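PDB 3SFT: protein-glutamate methylesterase/protein-glutamine glutaminase from Thermotoga maritima, which probably hydrolyses methyl esters of methylglutamate residues in chemoreceptors and irreversibly deamidates specific receptor glutamines during chemotaxis, here represented by its C-terminal catalytic domain. Local coordinates for residues G13-G18 with V40-P45; R20-I25 with V130-M135; P110-T115 with G136-K141. All coordinates share one frame; numbering follows the deposited sequence.

Interaction 1: G13-G18 with V40-P45; sequences GSSTGG and VQHMPP
Ser-14 and Gln-41 pair across the ends of two neighbouring parallel strands, 9-14 and 37-41, which belong to one beta-alpha-beta unit in the modified doubly wound alpha/beta fold of the methylesterase catalytic domain. The backbone evidence is a short ladder: Ser-14 N donates to Val-40 O at 3.0 Å, and His-42 N donates to Ser-14 O at 2.9 Å.

Gln-41 leaves its strand with CG anti to the backbone N (chi1 164°) and then bends at chi2 to 70°, which swings the terminal amide across to the loop that follows Ser-14. Both ends of the amide are used. OE1 accepts from Ser-14 OG at 2.7 Å, the hydroxyl lying well above the carbonyl plane, while OE1 also lies against Gly-18 CA. NE2 gives a nearly straight bond to Ser-15 O (2.8 Å, 173°), with that oxygen in the amide plane, and a second, more bent one to His-42 O. Ser-15 O is gripped twice, by Gly-18 N within a type II turn and by Gln-41 NE2 from the opposite face of its plane. The amide thus ties the turn before helix 18-22 to the end of strand 37-41.

Ser-15 and His-42, predicted active-site residues, face each other beyond this clasp, with Ser-15 OG oblique to the imidazole. NE2 of that ring is hydrogen-bonded to Asp-138, the third predicted member. A water bridges the pair at the ring's edge, in its plane, 2.6 Å from Ser-15 OG and 2.9 Å from His-42 ND1.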
loop_
_atom_site.group_PDB
_atom_site.type_symbol
_atom_site.label_atom_id
_atom_site.label_comp_id
_atom_site.label_asym_id
_atom_site.label_seq_id
_atom_site.Cartn_x
_atom_site.Cartn_y
_atom_site.Cartn_z
ATOM N N GLY A 13 -2.822 1.009 1.410
ATOM C CA GLY A 13 -3.352 0.724 2.730
ATOM C C GLY A 13 -4.843 0.484 2.603
ATOM O O GLY A 13 -5.547 1.257 1.955
ATOM N N SER A 14 -5.331 -0.581 3.227
ATOM C CA SER A 14 -6.743 -0.925 3.148
ATOM C C SER A 14 -7.232 -1.697 4.368
ATOM O O SER A 14 -6.445 -2.317 5.085
ATOM C CB SER A 14 -6.993 -1.760 1.892
ATOM O OG SER A 14 -6.097 -2.862 1.834
ATOM N N SER A 15 -8.544 -1.670 4.581
ATOM C CA SER A 15 -9.149 -2.381 5.687
ATOM C C SER A 15 -10.490 -2.992 5.265
ATOM O O SER A 15 -10.516 -3.900 4.442
ATOM C CB SER A 15 -9.311 -1.461 6.897
ATOM O OG SER A 15 -9.572 -2.221 8.062
ATOM N N THR A 16 -11.596 -2.496 5.822
ATOM C CA THR A 16 -12.928 -3.007 5.507
ATOM C C THR A 16 -13.224 -2.897 4.010
ATOM O O THR A 16 -13.141 -1.817 3.427
ATOM C CB THR A 16 -14.008 -2.254 6.307
ATOM O OG1 THR A 16 -13.642 -2.228 7.691
ATOM C CG2 THR A 16 -15.350 -2.942 6.168
ATOM N N GLY A 17 -13.555 -4.026 3.392
ATOM C CA GLY A 17 -13.831 -4.035 1.962
ATOM C C GLY A 17 -12.565 -3.930 1.121
ATOM O O GLY A 17 -12.635 -3.819 -0.111
ATOM N N GLY A 18 -11.407 -3.996 1.783
ATOM C CA GLY A 18 -10.129 -3.905 1.092
ATOM C C GLY A 18 -9.992 -4.837 -0.100
ATOM O O GLY A 18 -9.718 -4.377 -1.209
ATOM N N VAL A 40 -0.761 -3.218 2.555
ATOM C CA VAL A 40 -0.958 -3.427 3.981
ATOM C C VAL A 40 -2.471 -3.449 4.204
ATOM O O VAL A 40 -3.129 -2.409 4.220
ATOM C CB VAL A 40 -0.328 -2.303 4.840
ATOM C CG1 VAL A 40 -0.573 -2.574 6.310
ATOM C CG2 VAL A 40 1.176 -2.198 4.576
ATOM N N GLN A 41 -3.012 -4.652 4.329
ATOM C CA GLN A 41 -4.436 -4.866 4.544
ATOM C C GLN A 41 -4.662 -5.313 5.983
ATOM O O GLN A 41 -4.064 -6.294 6.426
ATOM C CB GLN A 41 -4.931 -5.950 3.566
ATOM C CG GLN A 41 -6.296 -6.583 3.880
ATOM C CD GLN A 41 -7.465 -5.645 3.670
ATOM O OE1 GLN A 41 -7.547 -4.953 2.663
ATOM N NE2 GLN A 41 -8.399 -5.649 4.608
ATOM N N HIS A 42 -5.508 -4.581 6.710
ATOM C CA HIS A 42 -5.839 -4.917 8.100
ATOM C C HIS A 42 -6.594 -6.239 8.090
ATOM O O HIS A 42 -7.580 -6.394 7.370
ATOM C CB HIS A 42 -6.747 -3.861 8.740
ATOM C CG HIS A 42 -6.138 -2.498 8.828
ATOM N ND1 HIS A 42 -6.793 -1.432 9.406
ATOM C CD2 HIS A 42 -4.944 -2.023 8.408
ATOM C CE1 HIS A 42 -6.029 -0.359 9.336
ATOM N NE2 HIS A 42 -4.902 -0.688 8.736
ATOM N N MET A 43 -6.134 -7.187 8.892
ATOM C CA MET A 43 -6.775 -8.490 8.946
ATOM C C MET A 43 -6.193 -9.292 10.099
ATOM O O MET A 43 -5.016 -9.138 10.436
ATOM C CB MET A 43 -6.541 -9.228 7.622
ATOM C CG MET A 43 -7.766 -9.966 7.102
ATOM S SD MET A 43 -7.909 -9.904 5.309
ATOM C CE MET A 43 -6.226 -10.416 4.823
ATOM N N PRO A 44 -7.021 -10.132 10.752
ATOM C CA PRO A 44 -6.547 -10.949 11.873
ATOM C C PRO A 44 -5.363 -11.800 11.418
ATOM O O PRO A 44 -5.223 -12.096 10.226
ATOM C CB PRO A 44 -7.762 -11.821 12.187
ATOM C CG PRO A 44 -8.905 -10.928 11.846
ATOM C CD PRO A 44 -8.461 -10.344 10.528
ATOM N N PRO A 45 -4.487 -12.191 12.357
ATOM C CA PRO A 45 -3.325 -13.010 11.996
ATOM C C PRO A 45 -3.718 -14.324 11.318
ATOM O O PRO A 45 -4.667 -14.991 11.734
ATOM C CB PRO A 45 -2.638 -13.245 13.346
ATOM C CG PRO A 45 -3.764 -13.139 14.342
ATOM C CD PRO A 45 -4.535 -11.955 13.812
HETATM O O HOH W 1 -10.356 -5.169 7.614
HETATM O O HOH W 2 -9.457 -0.575 10.107
#

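Interaction 2: R20-I25 with V130-M135; sequences RSLDMI and VILTGM
Leu-132 has CG anti to its carbonyl carbon (chi1 -53°) and an extended chi2, and Leu-22 and Ile-25 likewise turn CG and CG1 away from their carbonyl carbons; together these torsions bring three branched ends into one apolar cluster. Leu-132 is the hub. Its CD1 lies 3.8 Å from Leu-22 CD2, the two leucine side chains crossing at about a right angle. Ile-25 comes in differently: it reaches toward Leu-132 tip to tip, and its CD1 stands 3.9 Å from Leu-132 CD2 and equally far from Leu-132 CD1, so the isoleucine methyl is set against both branches of the leucine fork.

Beside the cluster, the methyl of Thr-133 meets the helix. Its CG2 is 3.6 Å from Ser-21 OG and 4.1 Å from Ser-21 CB. CG2 being a methyl, this is van der Waals contact; the hydroxyls bond to other partners, Ser-21 OG to Glu-156, and Thr-133 OG1 to Thr-16 O and to the backbone of Val-162 and Val-163. No hydrogen bond joins the two segments, and they bury 179 Å² in total.

Ile-185 of helix 185-192 packs on both Leu-132 and Ile-25, extending the apolar layer. Segment 20-25 is thereby seated on the loop that leaves strand 127-131, the packing of a helical segment over the C-terminal ends of central parallel strands, as in a doubly wound alpha/beta fold.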
loop_
_atom_site.group_PDB
_atom_site.type_symbol
_atom_site.label_atom_id
_atom_site.label_comp_id
_atom_site.label_asym_id
_atom_site.label_seq_id
_atom_site.Cartn_x
_atom_site.Cartn_y
_atom_site.Cartn_z
ATOM N N ARG A 20 -12.172 -6.383 -1.928
ATOM C CA ARG A 20 -13.110 -6.059 -2.994
ATOM C C ARG A 20 -12.573 -4.930 -3.890
ATOM O O ARG A 20 -12.708 -4.984 -5.112
ATOM C CB ARG A 20 -14.473 -5.662 -2.407
ATOM C CG ARG A 20 -15.579 -5.576 -3.452
ATOM C CD ARG A 20 -16.903 -5.099 -2.872
ATOM N NE ARG A 20 -16.884 -3.668 -2.586
ATOM C CZ ARG A 20 -17.811 -2.799 -2.983
ATOM N NH1 ARG A 20 -18.854 -3.197 -3.696
ATOM N NH2 ARG A 20 -17.694 -1.522 -2.655
ATOM N N SER A 21 -11.978 -3.903 -3.288
ATOM C CA SER A 21 -11.437 -2.794 -4.072
ATOM C C SER A 21 -10.128 -3.164 -4.755
ATOM O O SER A 21 -9.862 -2.722 -5.873
ATOM C CB SER A 21 -11.257 -1.549 -3.215
ATOM O OG SER A 21 -12.523 -1.005 -2.903
ATOM N N LEU A 22 -9.333 -3.994 -4.090
ATOM C CA LEU A 22 -8.062 -4.451 -4.647
ATOM C C LEU A 22 -8.306 -5.293 -5.903
ATOM O O LEU A 22 -7.478 -5.306 -6.813
ATOM C CB LEU A 22 -7.273 -5.246 -3.605
ATOM C CG LEU A 22 -6.617 -4.408 -2.502
ATOM C CD1 LEU A 22 -6.206 -5.290 -1.335
ATOM C CD2 LEU A 22 -5.417 -3.674 -3.069
ATOM N N ASP A 23 -9.461 -5.960 -5.955
ATOM C CA ASP A 23 -9.841 -6.781 -7.108
ATOM C C ASP A 23 -10.021 -5.919 -8.347
ATOM O O ASP A 23 -9.911 -6.414 -9.464
ATOM C CB ASP A 23 -11.160 -7.524 -6.855
ATOM C CG ASP A 23 -11.006 -8.714 -5.933
ATOM O OD1 ASP A 23 -9.864 -9.163 -5.688
ATOM O OD2 ASP A 23 -12.046 -9.205 -5.452
ATOM N N MET A 24 -10.362 -4.648 -8.139
ATOM C CA MET A 24 -10.555 -3.700 -9.233
ATOM C C MET A 24 -9.241 -3.003 -9.594
ATOM O O MET A 24 -9.169 -2.288 -10.594
ATOM C CB MET A 24 -11.573 -2.625 -8.837
ATOM C CG MET A 24 -12.982 -3.114 -8.553
ATOM S SD MET A 24 -14.118 -1.722 -8.216
ATOM C CE MET A 24 -14.448 -1.974 -6.474
ATOM N N ILE A 25 -8.203 -3.222 -8.789
ATOM C CA ILE A 25 -6.909 -2.574 -9.007
ATOM C C ILE A 25 -5.780 -3.485 -9.482
ATOM O O ILE A 25 -5.309 -3.366 -10.613
ATOM C CB ILE A 25 -6.432 -1.847 -7.722
ATOM C CG1 ILE A 25 -7.511 -0.887 -7.219
ATOM C CG2 ILE A 25 -5.139 -1.081 -7.990
ATOM C CD1 ILE A 25 -7.162 -0.225 -5.903
ATOM N N VAL A 130 -1.534 4.942 -1.713
ATOM C CA VAL A 130 -2.914 4.695 -2.113
ATOM C C VAL A 130 -3.685 4.250 -0.876
ATOM O O VAL A 130 -3.421 3.189 -0.322
ATOM C CB VAL A 130 -3.013 3.584 -3.199
ATOM C CG1 VAL A 130 -4.455 3.439 -3.664
ATOM C CG2 VAL A 130 -2.120 3.915 -4.385
ATOM N N ILE A 131 -4.625 5.076 -0.432
ATOM C CA ILE A 131 -5.409 4.750 0.749
ATOM C C ILE A 131 -6.813 4.361 0.327
ATOM O O ILE A 131 -7.591 5.184 -0.155
ATOM C CB ILE A 131 -5.435 5.931 1.741
ATOM C CG1 ILE A 131 -4.001 6.357 2.066
ATOM C CG2 ILE A 131 -6.186 5.552 3.009
ATOM C CD1 ILE A 131 -3.131 5.237 2.607
ATOM N N LEU A 132 -7.118 3.085 0.516
ATOM C CA LEU A 132 -8.405 2.522 0.140
ATOM C C LEU A 132 -9.411 2.454 1.279
ATOM O O LEU A 132 -9.116 2.820 2.421
ATOM C CB LEU A 132 -8.196 1.111 -0.422
ATOM C CG LEU A 132 -7.172 0.980 -1.553
ATOM C CD1 LEU A 132 -7.116 -0.473 -2.031
ATOM C CD2 LEU A 132 -7.552 1.908 -2.699
ATOM N N THR A 133 -10.591 1.953 0.922
ATOM C CA THR A 133 -11.734 1.730 1.798
ATOM C C THR A 133 -11.313 1.137 3.136
ATOM O O THR A 133 -10.376 0.336 3.196
ATOM C CB THR A 133 -12.717 0.738 1.112
ATOM O OG1 THR A 133 -13.772 0.381 2.010
ATOM C CG2 THR A 133 -11.979 -0.526 0.671
ATOM N N GLY A 134 -12.013 1.528 4.200
ATOM C CA GLY A 134 -11.703 1.018 5.524
ATOM C C GLY A 134 -12.083 1.947 6.660
ATOM O O GLY A 134 -12.288 3.146 6.460
ATOM N N MET A 135 -12.194 1.385 7.860
ATOM C CA MET A 135 -12.526 2.158 9.049
ATOM C C MET A 135 -11.263 2.734 9.660
ATOM O O MET A 135 -10.173 2.195 9.476
ATOM C CB MET A 135 -13.190 1.283 10.113
ATOM C CG MET A 135 -14.655 1.011 9.922
ATOM S SD MET A 135 -15.391 0.101 11.311
ATOM C CE MET A 135 -17.028 0.276 10.806
#

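Interaction 3: P110-T115 with G136-K141; sequences PAVDFT and GKDGTK
Asp-113 and Gly-139 bring the backbones nearest, their CA atoms 5.2 Å apart, where the first turn of helix 112-123 meets the type II turn that runs from Lys-137 to Thr-140 and leads into helix 140-148.

Two aspartates reach across in opposite directions, their carboxylate planes 80° apart. Asp-138, with CG anti to the backbone N (chi1 -172°), presents its carboxylate to the start of helix 112-123. OD2 takes the N-H of Val-112 through its syn lone pair at 2.8 Å, and OD1 takes that of Asp-113 on the syn side, somewhat out of plane, at 3.0 Å. In return Asp-113 OD1 receives Gly-139 N at 2.9 Å, from above the carboxylate plane, and also Gly-142 N. A water links Asp-113 OD2 to Lys-137 O and Lys-141 N. Val-112 CG1 fits tightly on Gly-139 CA.

The nearest carboxylate oxygens, Asp-113 OD2 and Asp-138 OD1, are 3.6 Å apart; each carboxylate is met by N-H groups at the start of the other segment's helix. Two backbone N-H groups grip Asp-138, one on each oxygen, including OD2, which also faces His-42, an arrangement consistent with fixing the carboxylate's rotation for the predicted active site.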
loop_
_atom_site.group_PDB
_atom_site.type_symbol
_atom_site.label_atom_id
_atom_site.label_comp_id
_atom_site.label_asym_id
_atom_site.label_seq_id
_atom_site.Cartn_x
_atom_site.Cartn_y
_atom_site.Cartn_z
ATOM N N PRO A 110 0.035 -5.311 11.127
ATOM C CA PRO A 110 0.673 -4.127 10.540
ATOM C C PRO A 110 -0.246 -2.925 10.313
ATOM O O PRO A 110 -1.441 -3.076 10.064
ATOM C CB PRO A 110 1.198 -4.656 9.206
ATOM C CG PRO A 110 0.152 -5.672 8.830
ATOM C CD PRO A 110 -0.038 -6.406 10.141
ATOM N N ALA A 111 0.335 -1.737 10.432
ATOM C CA ALA A 111 -0.366 -0.474 10.201
ATOM C C ALA A 111 0.296 0.106 8.962
ATOM O O ALA A 111 1.524 0.115 8.872
ATOM C CB ALA A 111 -0.161 0.472 11.372
ATOM N N VAL A 112 -0.494 0.580 8.004
ATOM C CA VAL A 112 0.094 1.148 6.794
ATOM C C VAL A 112 0.941 2.396 7.100
ATOM O O VAL A 112 1.869 2.703 6.358
ATOM C CB VAL A 112 -0.965 1.421 5.683
ATOM C CG1 VAL A 112 -1.725 2.709 5.950
ATOM C CG2 VAL A 112 -0.289 1.457 4.310
ATOM N N ASP A 113 0.660 3.078 8.214
ATOM C CA ASP A 113 1.440 4.263 8.609
ATOM C C ASP A 113 2.926 3.923 8.773
ATOM O O ASP A 113 3.796 4.693 8.367
ATOM C CB ASP A 113 0.919 4.869 9.922
ATOM C CG ASP A 113 -0.294 5.768 9.725
ATOM O OD1 ASP A 113 -0.591 6.154 8.573
ATOM O OD2 ASP A 113 -0.948 6.096 10.736
ATOM N N PHE A 114 3.208 2.765 9.367
ATOM C CA PHE A 114 4.590 2.329 9.571
ATOM C C PHE A 114 5.302 2.090 8.237
ATOM O O PHE A 114 6.433 2.551 8.037
ATOM C CB PHE A 114 4.631 1.053 10.421
ATOM C CG PHE A 114 6.024 0.637 10.830
ATOM C CD1 PHE A 114 6.517 0.965 12.090
ATOM C CD2 PHE A 114 6.840 -0.082 9.959
ATOM C CE1 PHE A 114 7.802 0.581 12.477
ATOM C CE2 PHE A 114 8.123 -0.469 10.335
ATOM C CZ PHE A 114 8.605 -0.136 11.595
ATOM N N THR A 115 4.652 1.360 7.330
ATOM C CA THR A 115 5.239 1.069 6.021
ATOM C C THR A 115 5.480 2.342 5.199
ATOM O O THR A 115 6.522 2.486 4.548
ATOM C CB THR A 115 4.362 0.081 5.220
ATOM O OG1 THR A 115 4.253 -1.149 5.949
ATOM C CG2 THR A 115 4.975 -0.216 3.854
ATOM N N GLY A 136 -11.419 3.822 10.403
ATOM C CA GLY A 136 -10.280 4.429 11.066
ATOM C C GLY A 136 -9.500 5.458 10.278
ATOM O O GLY A 136 -9.918 5.910 9.210
ATOM N N LYS A 137 -8.320 5.778 10.799
ATOM C CA LYS A 137 -7.453 6.783 10.212
ATOM C C LYS A 137 -6.072 6.295 9.776
ATOM O O LYS A 137 -5.202 7.106 9.465
ATOM C CB LYS A 137 -7.325 7.957 11.191
ATOM C CG LYS A 137 -8.669 8.632 11.481
ATOM C CD LYS A 137 -8.608 9.652 12.617
ATOM C CE LYS A 137 -7.689 10.830 12.310
ATOM N NZ LYS A 137 -6.347 10.679 12.956
ATOM N N ASP A 138 -5.864 4.983 9.745
ATOM C CA ASP A 138 -4.574 4.447 9.313
ATOM C C ASP A 138 -4.362 4.903 7.870
ATOM O O ASP A 138 -5.269 4.811 7.044
ATOM C CB ASP A 138 -4.558 2.915 9.411
ATOM C CG ASP A 138 -3.171 2.311 9.166
ATOM O OD1 ASP A 138 -2.138 2.968 9.418
ATOM O OD2 ASP A 138 -3.115 1.149 8.728
ATOM N N GLY A 139 -3.187 5.457 7.593
ATOM C CA GLY A 139 -2.894 5.950 6.258
ATOM C C GLY A 139 -2.805 7.467 6.225
ATOM O O GLY A 139 -2.180 8.041 5.326
ATOM N N THR A 140 -3.421 8.121 7.209
ATOM C CA THR A 140 -3.412 9.579 7.289
ATOM C C THR A 140 -2.031 10.132 7.645
ATOM O O THR A 140 -1.485 10.968 6.916
ATOM C CB THR A 140 -4.466 10.086 8.286
ATOM O OG1 THR A 140 -5.771 9.756 7.794
ATOM C CG2 THR A 140 -4.367 11.587 8.455
ATOM N N LYS A 141 -1.463 9.667 8.757
ATOM C CA LYS A 141 -0.135 10.123 9.157
ATOM C C LYS A 141 0.880 9.683 8.108
ATOM O O LYS A 141 1.809 10.422 7.787
ATOM C CB LYS A 141 0.235 9.597 10.547
ATOM C CG LYS A 141 -0.666 10.157 11.644
ATOM C CD LYS A 141 -0.333 9.591 13.022
ATOM C CE LYS A 141 1.022 10.076 13.522
ATOM N NZ LYS A 141 1.309 9.586 14.901
HETATM O O HOH W 3 -2.927 7.830 10.719
#

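Interactions 1 and 3 meet in the predicted Ser-15, His-42, Asp-138 catalytic triad: His-42 NE2 lies 2.6 Å from Asp-138 OD2, while the side chains of Asp-138 and Ser-15 are about 7 Å apart at their nearest atoms. Interaction 2 borders the serine side. Leu-132 N bonds to Gly-13 O at 2.8 Å, and Thr-133 CG2 packs 3.4 Å from Gly-17 O, joining the end of strand 9-14, and the loop after it, to the loop after strand 127-131. Interactions 2 and 3 cross along the chain, their second segments continuous at Met-135 and Gly-136, and Ile-131 CD1 packs 3.7 Å from Gly-139 CA. The centres of the contacts lie about 9 Å (1 and 2), 11 Å (1 and 3) and 14 Å (2 and 3) apart.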